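Side-chain contacts in uncharacterized protein PSPTO_3016 (Pseudomonas syringae pv. tomato, PDB 3H9X), which is of uncertain cellular function but probably binds DNA through a double-wing motif in an alpha-beta fold: residues I46-K50 with I51-G55; G98-A102 with K103-S107; I7-Q11 with K12-T16; L64-P68 with E69-S73. One frame throughout, in Å; residues are numbered along the deposited sequence.

Contact 1. Residues I46-K50 with I51-G55; sequences IPAEK and IGING
Ala-48 and Glu-49 meet Ile-51 and Gly-52 round a tight local turn at the surface, where strand 39-47 runs out and the chain coils into a 3-10 segment. Two successive backbone bonds, each reaching three residues back, wind it. The nitrogen of Ile-51 gives a fairly straight bond (164°) to Ala-48 O at 3.2 Å, and that of Gly-52 bonds to Glu-49 O at 2.9 Å; both donors stand above the carbonyl plane they address. Gly-52 has a positive phi of 86°, and with this backbone a side chain would press on the preceding carbonyl, which accounts for glycine there.

Apolar groups close the turn on two flanks. Ile-46 and Ile-51 meet at about a right angle, Ile-46 CD1 lying 3.7 Å from Ile-51 CG2. Further round, the Ala-48 methyl CB rests 3.7 Å from Ile-53 CG2, the branch that sits between Ile-53's own backbone N and carbonyl carbon while CG1 extends away (chi1 173°). Ile-46 also packs on Val-59 and Val-61, and Ala-48 shares backbone hydrogen bonding with Lys-57. This is a 3-10 turn opening the connection between two neighbouring antiparallel strands, 39-47 and 58-65.

Contact 2. Residues G98-A102 with K103-S107; sequences GPLGA and KEIHS
His-106 folds back over Ala-102, one turn earlier at the start of helix 102-115. Its CB lies 3.5 Å from Ala-102 O, and chi1 of -70° sets CG beside the backbone N of His-106 and opposite its carbonyl carbon. That torsion brings the imidazole to the same oxygen its own N-H addresses. CG comes nearest to it, and ND1 and CD2 flank the oxygen at similar range. Ala-102 O thus stands over one face of the ring, displaced toward the rim. At the far end of the ring NE2, like CE1, is more distant, 3.7 Å from Ala-102 O, and CE1 is 4.2 Å from Ala-102 CB. Beyond the two segments, the His-106 ring stacks with Tyr-9 of helix 3-13.

The backbone bonds here belong to the first helical turn. His-106 N bonds to Ala-102 O at 2.7 Å, and Ile-105 N bonds to the carbonyl oxygen of Gly-101, the N-cap residue. Ahead of the cap, Leu-100 turns to Ile-105, the two in the positions of a hydrophobic staple, although their closest approach in the model is not reliable. Farther on, Ser-107 OG donates to Glu-104 O at 2.7 Å.

ND1 is badly angled toward Ala-102 O, so the imidazole does not hydrogen-bond to it: this carbonyl accepts the main-chain N-H of His-106, and the ring merely lies over the oxygen.

Contact 3. Residues I7-Q11 with K12-T16; sequences IDYAQ and KKYDT
The carbonyl oxygen of Tyr-9 accepts the backbone N-H of Lys-13 at 2.8 Å, nearly straight at 160°. The same two residues also pair through their side chains, which run side by side in the same direction. Lys-13 CG lies over one face of the Tyr-9 ring, 3.8 Å from its centroid and 28° off the normal, a CH-pi contact. The lysine chain, bent at each of its outer torsions, keeps following the ring, and CE reaches Tyr-9 OH at 3.5 Å. Its NZ then arrives over a face of Tyr-14, toward the rim, and also makes a long, weak ion pair with Glu-110.

All this takes place on the last turns of helix 3-13. Lys-12 N still bonds to Asp-8 O at 3.1 Å in regular helical fashion, whereas Tyr-14 N makes a weak, bent bond to Ala-10 O as the chain departs from helical angles, and Asp-15 adopts a left-handed conformation with positive phi. Tyr-14 leans toward Tyr-9 obliquely, its CE2 3.9 Å from Tyr-9 CE1. The hydroxyl of Tyr-14 is hydrogen-bonded to Glu-110 and its ring meets Phe-113, while the ring of Tyr-9 stacks with His-106; these three partners all belong to helix 102-115.

Contact 4. Residues L64-P68 with E69-S73; sequences LKVQP and ELVGS
Gln-67 O receives the backbone N-H of Leu-70 at 2.7 Å and 162°, the bond that closes the bend between Gln-67 and Leu-70. Within the bend, Pro-68 and Glu-69 have phi/psi values close to the first and second central positions of a type I beta turn, and the proline ring suits the first of these.

Side chains line up around that bond. Gln-67 and Leu-70 lie alongside one another and point the same way, Leu-70 CD1 being 3.9 Å from Gln-67 OE1. Glu-69 bends back across the turn: its CG sits between its backbone N and carbonyl carbon (chi1 74°), and the kinked chain carries OE2 to 3.6 Å from Gln-67 CB. The carboxylate and the Gln-67 amide are steeply inclined, with planes 72° apart. On the buried side Val-66 and Val-71 cross at roughly a right angle, meeting through their CG2 methyls.

One shell further out, Ser-73 OG donates to Leu-70 O at 2.9 Å, from above the carbonyl plane, which ties the carbonyl of the turn's last residue to helix 71-74. Val-66 and Val-71 both rest on Ile-92 of strand 91-95, and Val-66 shares backbone hydrogen bonding with His-90, so the valine pair is backed by the sheet. Gln-67 in turn touches Leu-115 of helix 102-115. A type I beta turn with proline at its first central position here makes the passage from sheet strand 58-65 into the short helix 71-74.

Along the chain the order is contact 3, contact 1, contact 4, contact 2. Contacts 1 and 4 follow neighbouring antiparallel strands, 39-47 and 58-65, out of the one five-stranded sheet, yet their centres are about 21 Å apart. Contacts 2 and 3 belong to the two longer helices, the start of 102-115 and the end of 3-13, with centres about 16 Å apart; they are the pair that touches, His-106 CB lying 3.5 Å from Tyr-9 OH. Contacts 1 and 3 are on opposite sides of the chain's centre, their own centres about 28 Å apart. The set therefore samples the sheet's connections and the pairing of the terminal helices in this probable DNA-binding fold.

Contact 1. Residues I46-K50 with I51-G55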
loop_
_atom_site.group_PDB
_atom_site.type_symbol
_atom_site.label_atom_id
_atom_site.label_comp_id
_atom_site.label_asym_id
_atom_site.label_seq_id
_atom_site.Cartn_x
_atom_site.Cartn_y
_atom_site.Cartn_z
ATOM N N ILE A 46 -0.873 -11.265 0.468
ATOM C CA ILE A 46 0.255 -12.076 0.934
ATOM C C ILE A 46 0.001 -12.906 2.187
ATOM O O ILE A 46 -0.978 -12.689 2.906
ATOM C CB ILE A 46 1.496 -11.192 1.234
ATOM C CG1 ILE A 46 1.162 -10.201 2.355
ATOM C CG2 ILE A 46 1.925 -10.459 -0.020
ATOM C CD1 ILE A 46 2.356 -9.472 2.929
ATOM N N PRO A 47 0.887 -13.885 2.456
ATOM C CA PRO A 47 0.754 -14.738 3.639
ATOM C C PRO A 47 1.016 -13.877 4.886
ATOM O O PRO A 47 2.035 -13.201 4.970
ATOM C CB PRO A 47 1.844 -15.788 3.425
ATOM C CG PRO A 47 1.938 -15.881 1.938
ATOM C CD PRO A 47 1.905 -14.436 1.538
ATOM N N ALA A 48 0.097 -13.896 5.843
ATOM C CA ALA A 48 0.247 -13.104 7.050
ATOM C C ALA A 48 1.673 -13.152 7.611
ATOM O O ALA A 48 2.227 -12.116 8.014
ATOM C CB ALA A 48 -0.754 -13.569 8.101
ATOM N N GLU A 49 2.271 -14.346 7.608
ATOM C CA GLU A 49 3.631 -14.566 8.130
ATOM C C GLU A 49 4.703 -13.614 7.560
ATOM O O GLU A 49 5.502 -13.074 8.320
ATOM C CB GLU A 49 4.057 -16.027 7.891
ATOM C CG GLU A 49 4.246 -16.389 6.413
ATOM C CD GLU A 49 5.305 -17.485 6.183
ATOM O OE1 GLU A 49 6.446 -17.356 6.724
ATOM O OE2 GLU A 49 5.007 -18.463 5.433
ATOM N N LYS A 50 4.711 -13.419 6.238
ATOM C CA LYS A 50 5.666 -12.528 5.565
ATOM C C LYS A 50 5.838 -11.127 6.207
ATOM O O LYS A 50 6.843 -10.445 5.938
ATOM C CB LYS A 50 5.284 -12.339 4.090
ATOM C CG LYS A 50 5.534 -13.547 3.179
ATOM C CD LYS A 50 7.012 -13.645 2.788
ATOM C CE LYS A 50 7.317 -14.847 1.866
ATOM N NZ LYS A 50 7.205 -16.160 2.583
ATOM N N ILE A 51 4.870 -10.675 7.014
ATOM C CA ILE A 51 5.007 -9.368 7.682
ATOM C C ILE A 51 4.855 -9.460 9.197
ATOM O O ILE A 51 4.396 -8.507 9.853
ATOM C CB ILE A 51 4.000 -8.286 7.186
ATOM C CG1 ILE A 51 2.558 -8.708 7.505
ATOM C CG2 ILE A 51 4.239 -8.002 5.712
ATOM C CD1 ILE A 51 1.549 -7.569 7.329
ATOM N N GLY A 52 5.230 -10.609 9.751
ATOM C CA GLY A 52 5.183 -10.773 11.192
ATOM C C GLY A 52 3.888 -11.219 11.835
ATOM O O GLY A 52 3.905 -11.847 12.898
ATOM N N ILE A 53 2.753 -10.891 11.241
ATOM C CA ILE A 53 1.530 -11.342 11.862
ATOM C C ILE A 53 1.451 -12.864 11.644
ATOM O O ILE A 53 1.726 -13.382 10.548
ATOM C CB ILE A 53 0.290 -10.594 11.305
ATOM C CG1 ILE A 53 -0.986 -11.245 11.865
ATOM C CG2 ILE A 53 0.365 -10.505 9.791
ATOM C CD1 ILE A 53 -1.123 -11.131 13.407
ATOM N N ASN A 54 1.122 -13.572 12.727
ATOM C CA ASN A 54 1.021 -15.039 12.754
ATOM C C ASN A 54 -0.282 -15.605 12.144
ATOM O O ASN A 54 -0.920 -14.943 11.320
ATOM C CB ASN A 54 1.171 -15.516 14.200
ATOM C CG ASN A 54 0.342 -14.678 15.175
ATOM O OD1 ASN A 54 -0.892 -14.516 14.996
ATOM N ND2 ASN A 54 1.008 -14.135 16.215
ATOM N N GLY A 55 -0.677 -16.818 12.542
ATOM C CA GLY A 55 -1.880 -17.432 11.985
ATOM C C GLY A 55 -1.646 -17.847 10.536
ATOM O O GLY A 55 -1.147 -17.043 9.739
#

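Contact 2. Residues G98-A102 with K103-S107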
loop_
_atom_site.group_PDB
_atom_site.type_symbol
_atom_site.label_atom_id
_atom_site.label_comp_id
_atom_site.label_asym_id
_atom_site.label_seq_id
_atom_site.Cartn_x
_atom_site.Cartn_y
_atom_site.Cartn_z
ATOM N N GLY A 98 -7.700 -3.834 8.348
ATOM C CA GLY A 98 -6.964 -3.723 9.596
ATOM C C GLY A 98 -7.368 -2.558 10.484
ATOM O O GLY A 98 -8.321 -1.846 10.186
ATOM N N PRO A 99 -6.648 -2.339 11.598
ATOM C CA PRO A 99 -6.910 -1.259 12.559
ATOM C C PRO A 99 -6.697 0.177 12.087
ATOM O O PRO A 99 -7.104 1.126 12.764
ATOM C CB PRO A 99 -5.973 -1.599 13.712
ATOM C CG PRO A 99 -4.804 -2.218 13.011
ATOM C CD PRO A 99 -5.515 -3.163 12.063
ATOM N N LEU A 100 -6.048 0.343 10.943
ATOM C CA LEU A 100 -5.777 1.683 10.442
ATOM C C LEU A 100 -7.052 2.269 9.824
ATOM O O LEU A 100 -7.757 1.601 9.055
ATOM C CB LEU A 100 -4.624 1.622 9.430
ATOM C CG LEU A 100 -3.617 2.784 9.359
ATOM C CD1 LEU A 100 -4.151 3.883 8.461
ATOM C CD2 LEU A 100 -3.328 3.326 10.761
ATOM N N GLY A 101 -7.352 3.514 10.185
ATOM C CA GLY A 101 -8.552 4.153 9.681
ATOM C C GLY A 101 -8.501 4.575 8.225
ATOM O O GLY A 101 -7.456 5.047 7.731
ATOM N N ALA A 102 -9.631 4.403 7.529
ATOM C CA ALA A 102 -9.739 4.795 6.123
ATOM C C ALA A 102 -9.296 6.253 5.960
ATOM O O ALA A 102 -8.622 6.588 4.980
ATOM C CB ALA A 102 -11.181 4.625 5.626
ATOM N N LYS A 103 -9.649 7.127 6.911
ATOM C CA LYS A 103 -9.239 8.530 6.782
ATOM C C LYS A 103 -7.720 8.630 6.792
ATOM O O LYS A 103 -7.135 9.241 5.893
ATOM C CB LYS A 103 -9.818 9.399 7.908
ATOM C CG LYS A 103 -9.674 10.914 7.646
ATOM C CD LYS A 103 -10.063 11.763 8.876
ATOM C CE LYS A 103 -8.986 11.654 9.967
ATOM N NZ LYS A 103 -9.359 12.198 11.329
ATOM N N GLU A 104 -7.092 8.034 7.810
ATOM C CA GLU A 104 -5.629 8.042 7.946
ATOM C C GLU A 104 -4.996 7.386 6.715
ATOM O O GLU A 104 -3.935 7.801 6.256
ATOM C CB GLU A 104 -5.215 7.280 9.201
ATOM C CG GLU A 104 -3.703 7.168 9.409
ATOM C CD GLU A 104 -3.019 8.506 9.694
ATOM O OE1 GLU A 104 -3.399 9.172 10.713
ATOM O OE2 GLU A 104 -2.094 8.884 8.907
ATOM N N ILE A 105 -5.656 6.359 6.183
ATOM C CA ILE A 105 -5.158 5.700 4.992
ATOM C C ILE A 105 -5.274 6.623 3.778
ATOM O O ILE A 105 -4.352 6.694 2.975
ATOM C CB ILE A 105 -5.934 4.400 4.692
ATOM C CG1 ILE A 105 -5.606 3.334 5.739
ATOM C CG2 ILE A 105 -5.591 3.898 3.295
ATOM C CD1 ILE A 105 -6.452 2.082 5.631
ATOM N N HIS A 106 -6.397 7.325 3.627
ATOM C CA HIS A 106 -6.571 8.220 2.475
ATOM C C HIS A 106 -5.482 9.268 2.400
ATOM O O HIS A 106 -5.004 9.589 1.310
ATOM C CB HIS A 106 -7.929 8.922 2.522
ATOM C CG HIS A 106 -9.081 8.006 2.272
ATOM N ND1 HIS A 106 -10.363 8.292 2.682
ATOM C CD2 HIS A 106 -9.130 6.776 1.704
ATOM C CE1 HIS A 106 -11.153 7.275 2.387
ATOM N NE2 HIS A 106 -10.430 6.343 1.794
ATOM N N SER A 107 -5.096 9.805 3.556
ATOM C CA SER A 107 -4.060 10.826 3.600
ATOM C C SER A 107 -2.712 10.226 3.209
ATOM O O SER A 107 -1.942 10.859 2.476
ATOM C CB SER A 107 -3.988 11.460 4.993
ATOM O OG SER A 107 -3.719 10.495 5.987
#

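Contact 3. Residues I7-Q11 with K12-T16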
loop_
_atom_site.group_PDB
_atom_site.type_symbol
_atom_site.label_atom_id
_atom_site.label_comp_id
_atom_site.label_asym_id
_atom_site.label_seq_id
_atom_site.Cartn_x
_atom_site.Cartn_y
_atom_site.Cartn_z
ATOM N N ILE A 7 -9.224 0.019 -4.403
ATOM C CA ILE A 7 -9.075 0.241 -5.848
ATOM C C ILE A 7 -10.112 1.239 -6.366
ATOM O O ILE A 7 -9.880 1.939 -7.357
ATOM C CB ILE A 7 -9.153 -1.085 -6.693
ATOM C CG1 ILE A 7 -10.570 -1.327 -7.186
ATOM C CG2 ILE A 7 -8.632 -2.258 -5.900
ATOM C CD1 ILE A 7 -10.825 -0.801 -8.593
ATOM N N ASP A 8 -11.254 1.307 -5.693
ATOM C CA ASP A 8 -12.299 2.233 -6.092
ATOM C C ASP A 8 -11.891 3.650 -5.713
ATOM O O ASP A 8 -11.989 4.568 -6.527
ATOM C CB ASP A 8 -13.622 1.879 -5.413
ATOM C CG ASP A 8 -14.271 0.638 -6.004
ATOM O OD1 ASP A 8 -15.236 0.124 -5.392
ATOM O OD2 ASP A 8 -13.827 0.175 -7.082
ATOM N N TYR A 9 -11.420 3.842 -4.487
ATOM C CA TYR A 9 -11.016 5.178 -4.081
ATOM C C TYR A 9 -9.961 5.754 -5.028
ATOM O O TYR A 9 -10.014 6.926 -5.377
ATOM C CB TYR A 9 -10.512 5.155 -2.637
ATOM C CG TYR A 9 -9.903 6.461 -2.171
ATOM C CD1 TYR A 9 -8.545 6.713 -2.330
ATOM C CD2 TYR A 9 -10.675 7.427 -1.531
ATOM C CE1 TYR A 9 -7.972 7.886 -1.858
ATOM C CE2 TYR A 9 -10.105 8.609 -1.058
ATOM C CZ TYR A 9 -8.760 8.827 -1.222
ATOM O OH TYR A 9 -8.192 9.984 -0.751
ATOM N N ALA A 10 -9.021 4.920 -5.458
ATOM C CA ALA A 10 -7.958 5.354 -6.361
ATOM C C ALA A 10 -8.505 5.787 -7.711
ATOM O O ALA A 10 -8.054 6.782 -8.280
ATOM C CB ALA A 10 -6.946 4.240 -6.558
ATOM N N GLN A 11 -9.471 5.026 -8.222
ATOM C CA GLN A 11 -10.100 5.305 -9.510
ATOM C C GLN A 11 -10.837 6.650 -9.500
ATOM O O GLN A 11 -10.812 7.392 -10.486
ATOM C CB GLN A 11 -11.073 4.175 -9.859
ATOM C CG GLN A 11 -11.965 4.432 -11.076
ATOM C CD GLN A 11 -11.179 4.674 -12.356
ATOM O OE1 GLN A 11 -10.372 3.841 -12.766
ATOM N NE2 GLN A 11 -11.420 5.816 -12.998
ATOM N N LYS A 12 -11.477 6.972 -8.380
ATOM C CA LYS A 12 -12.211 8.224 -8.280
ATOM C C LYS A 12 -11.335 9.416 -7.899
ATOM O O LYS A 12 -11.336 10.427 -8.590
ATOM C CB LYS A 12 -13.353 8.079 -7.271
ATOM C CG LYS A 12 -14.246 6.871 -7.501
ATOM C CD LYS A 12 -14.967 6.917 -8.846
ATOM C CE LYS A 12 -16.055 7.987 -8.876
ATOM N NZ LYS A 12 -16.831 7.981 -10.151
ATOM N N LYS A 13 -10.591 9.295 -6.805
ATOM C CA LYS A 13 -9.743 10.388 -6.342
ATOM C C LYS A 13 -8.521 10.659 -7.184
ATOM O O LYS A 13 -7.880 11.689 -7.014
ATOM C CB LYS A 13 -9.281 10.151 -4.902
ATOM C CG LYS A 13 -10.212 10.715 -3.828
ATOM C CD LYS A 13 -10.079 12.227 -3.645
ATOM C CE LYS A 13 -8.748 12.597 -3.011
ATOM N NZ LYS A 13 -7.630 12.145 -3.869
ATOM N N TYR A 14 -8.180 9.748 -8.085
ATOM C CA TYR A 14 -6.994 9.957 -8.903
ATOM C C TYR A 14 -7.217 9.553 -10.342
ATOM O O TYR A 14 -6.374 9.808 -11.194
ATOM C CB TYR A 14 -5.801 9.177 -8.329
ATOM C CG TYR A 14 -5.426 9.575 -6.913
ATOM C CD1 TYR A 14 -4.812 10.791 -6.648
ATOM C CD2 TYR A 14 -5.747 8.761 -5.838
ATOM C CE1 TYR A 14 -4.531 11.190 -5.336
ATOM C CE2 TYR A 14 -5.474 9.142 -4.529
ATOM C CZ TYR A 14 -4.871 10.358 -4.279
ATOM O OH TYR A 14 -4.639 10.742 -2.971
ATOM N N ASP A 15 -8.350 8.919 -10.617
ATOM C CA ASP A 15 -8.653 8.495 -11.977
ATOM C C ASP A 15 -7.536 7.599 -12.530
ATOM O O ASP A 15 -7.138 7.719 -13.685
ATOM C CB ASP A 15 -8.822 9.733 -12.857
ATOM C CG ASP A 15 -9.652 9.461 -14.087
ATOM O OD1 ASP A 15 -9.128 8.841 -15.038
ATOM O OD2 ASP A 15 -10.837 9.859 -14.090
ATOM N N THR A 16 -7.051 6.693 -11.689
ATOM C CA THR A 16 -5.983 5.762 -12.050
ATOM C C THR A 16 -6.532 4.350 -12.211
ATOM O O THR A 16 -7.315 3.889 -11.379
ATOM C CB THR A 16 -4.889 5.705 -10.954
ATOM O OG1 THR A 16 -4.356 7.017 -10.724
ATOM C CG2 THR A 16 -3.770 4.770 -11.369
#

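Contact 4. Residues L64-P68 with E69-S73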
loop_
_atom_site.group_PDB
_atom_site.type_symbol
_atom_site.label_atom_id
_atom_site.label_comp_id
_atom_site.label_asym_id
_atom_site.label_seq_id
_atom_site.Cartn_x
_atom_site.Cartn_y
_atom_site.Cartn_z
ATOM N N LEU A 64 2.844 2.041 0.394
ATOM C CA LEU A 64 2.802 3.471 0.128
ATOM C C LEU A 64 4.160 4.097 0.388
ATOM O O LEU A 64 4.905 3.628 1.236
ATOM C CB LEU A 64 1.736 4.117 1.025
ATOM C CG LEU A 64 0.298 4.269 0.501
ATOM C CD1 LEU A 64 -0.132 3.064 -0.309
ATOM C CD2 LEU A 64 -0.638 4.494 1.677
ATOM N N LYS A 65 4.491 5.155 -0.340
ATOM C CA LYS A 65 5.784 5.815 -0.155
ATOM C C LYS A 65 5.653 6.950 0.845
ATOM O O LYS A 65 4.686 7.704 0.825
ATOM C CB LYS A 65 6.284 6.356 -1.492
ATOM C CG LYS A 65 7.727 6.829 -1.517
ATOM C CD LYS A 65 8.047 7.400 -2.903
ATOM C CE LYS A 65 9.370 6.886 -3.460
ATOM N NZ LYS A 65 10.528 7.140 -2.557
ATOM N N VAL A 66 6.624 7.070 1.732
ATOM C CA VAL A 66 6.577 8.129 2.719
ATOM C C VAL A 66 7.949 8.752 2.843
ATOM O O VAL A 66 8.910 8.284 2.227
ATOM C CB VAL A 66 6.130 7.601 4.102
ATOM C CG1 VAL A 66 4.781 6.889 3.975
ATOM C CG2 VAL A 66 7.161 6.655 4.669
ATOM N N GLN A 67 8.039 9.825 3.617
ATOM C CA GLN A 67 9.313 10.487 3.831
ATOM C C GLN A 67 10.112 9.673 4.843
ATOM O O GLN A 67 9.616 9.325 5.914
ATOM C CB GLN A 67 9.082 11.902 4.334
ATOM C CG GLN A 67 8.416 12.789 3.311
ATOM C CD GLN A 67 7.276 13.591 3.905
ATOM O OE1 GLN A 67 7.481 14.453 4.764
ATOM N NE2 GLN A 67 6.055 13.302 3.457
ATOM N N PRO A 68 11.372 9.366 4.514
ATOM C CA PRO A 68 12.252 8.584 5.384
ATOM C C PRO A 68 12.243 8.941 6.883
ATOM O O PRO A 68 12.487 8.072 7.722
ATOM C CB PRO A 68 13.623 8.761 4.732
ATOM C CG PRO A 68 13.502 10.107 4.039
ATOM C CD PRO A 68 12.139 10.003 3.429
ATOM N N GLU A 69 11.963 10.194 7.241
ATOM C CA GLU A 69 11.944 10.547 8.665
ATOM C C GLU A 69 10.623 10.176 9.342
ATOM O O GLU A 69 10.470 10.347 10.549
ATOM C CB GLU A 69 12.242 12.046 8.871
ATOM C CG GLU A 69 11.123 13.023 8.503
ATOM C CD GLU A 69 11.206 13.529 7.073
ATOM O OE1 GLU A 69 10.520 14.528 6.766
ATOM O OE2 GLU A 69 11.942 12.935 6.253
ATOM N N LEU A 70 9.672 9.663 8.564
ATOM C CA LEU A 70 8.378 9.266 9.113
ATOM C C LEU A 70 8.195 7.754 9.184
ATOM O O LEU A 70 7.290 7.267 9.856
ATOM C CB LEU A 70 7.247 9.876 8.290
ATOM C CG LEU A 70 7.185 11.397 8.344
ATOM C CD1 LEU A 70 6.151 11.893 7.364
ATOM C CD2 LEU A 70 6.858 11.860 9.760
ATOM N N VAL A 71 9.058 7.010 8.499
ATOM C CA VAL A 71 8.954 5.554 8.496
ATOM C C VAL A 71 9.051 4.954 9.893
ATOM O O VAL A 71 8.330 4.010 10.221
ATOM C CB VAL A 71 10.036 4.921 7.607
ATOM C CG1 VAL A 71 9.933 3.408 7.654
ATOM C CG2 VAL A 71 9.879 5.400 6.185
ATOM N N GLY A 72 9.948 5.502 10.706
ATOM C CA GLY A 72 10.124 5.012 12.058
ATOM C C GLY A 72 8.892 5.197 12.922
ATOM O O GLY A 72 8.482 4.266 13.616
ATOM N N SER A 73 8.303 6.395 12.879
ATOM C CA SER A 73 7.106 6.732 13.657
ATOM C C SER A 73 5.826 6.046 13.158
ATOM O O SER A 73 5.019 5.557 13.950
ATOM C CB SER A 73 6.913 8.248 13.662
ATOM O OG SER A 73 6.939 8.761 12.346
#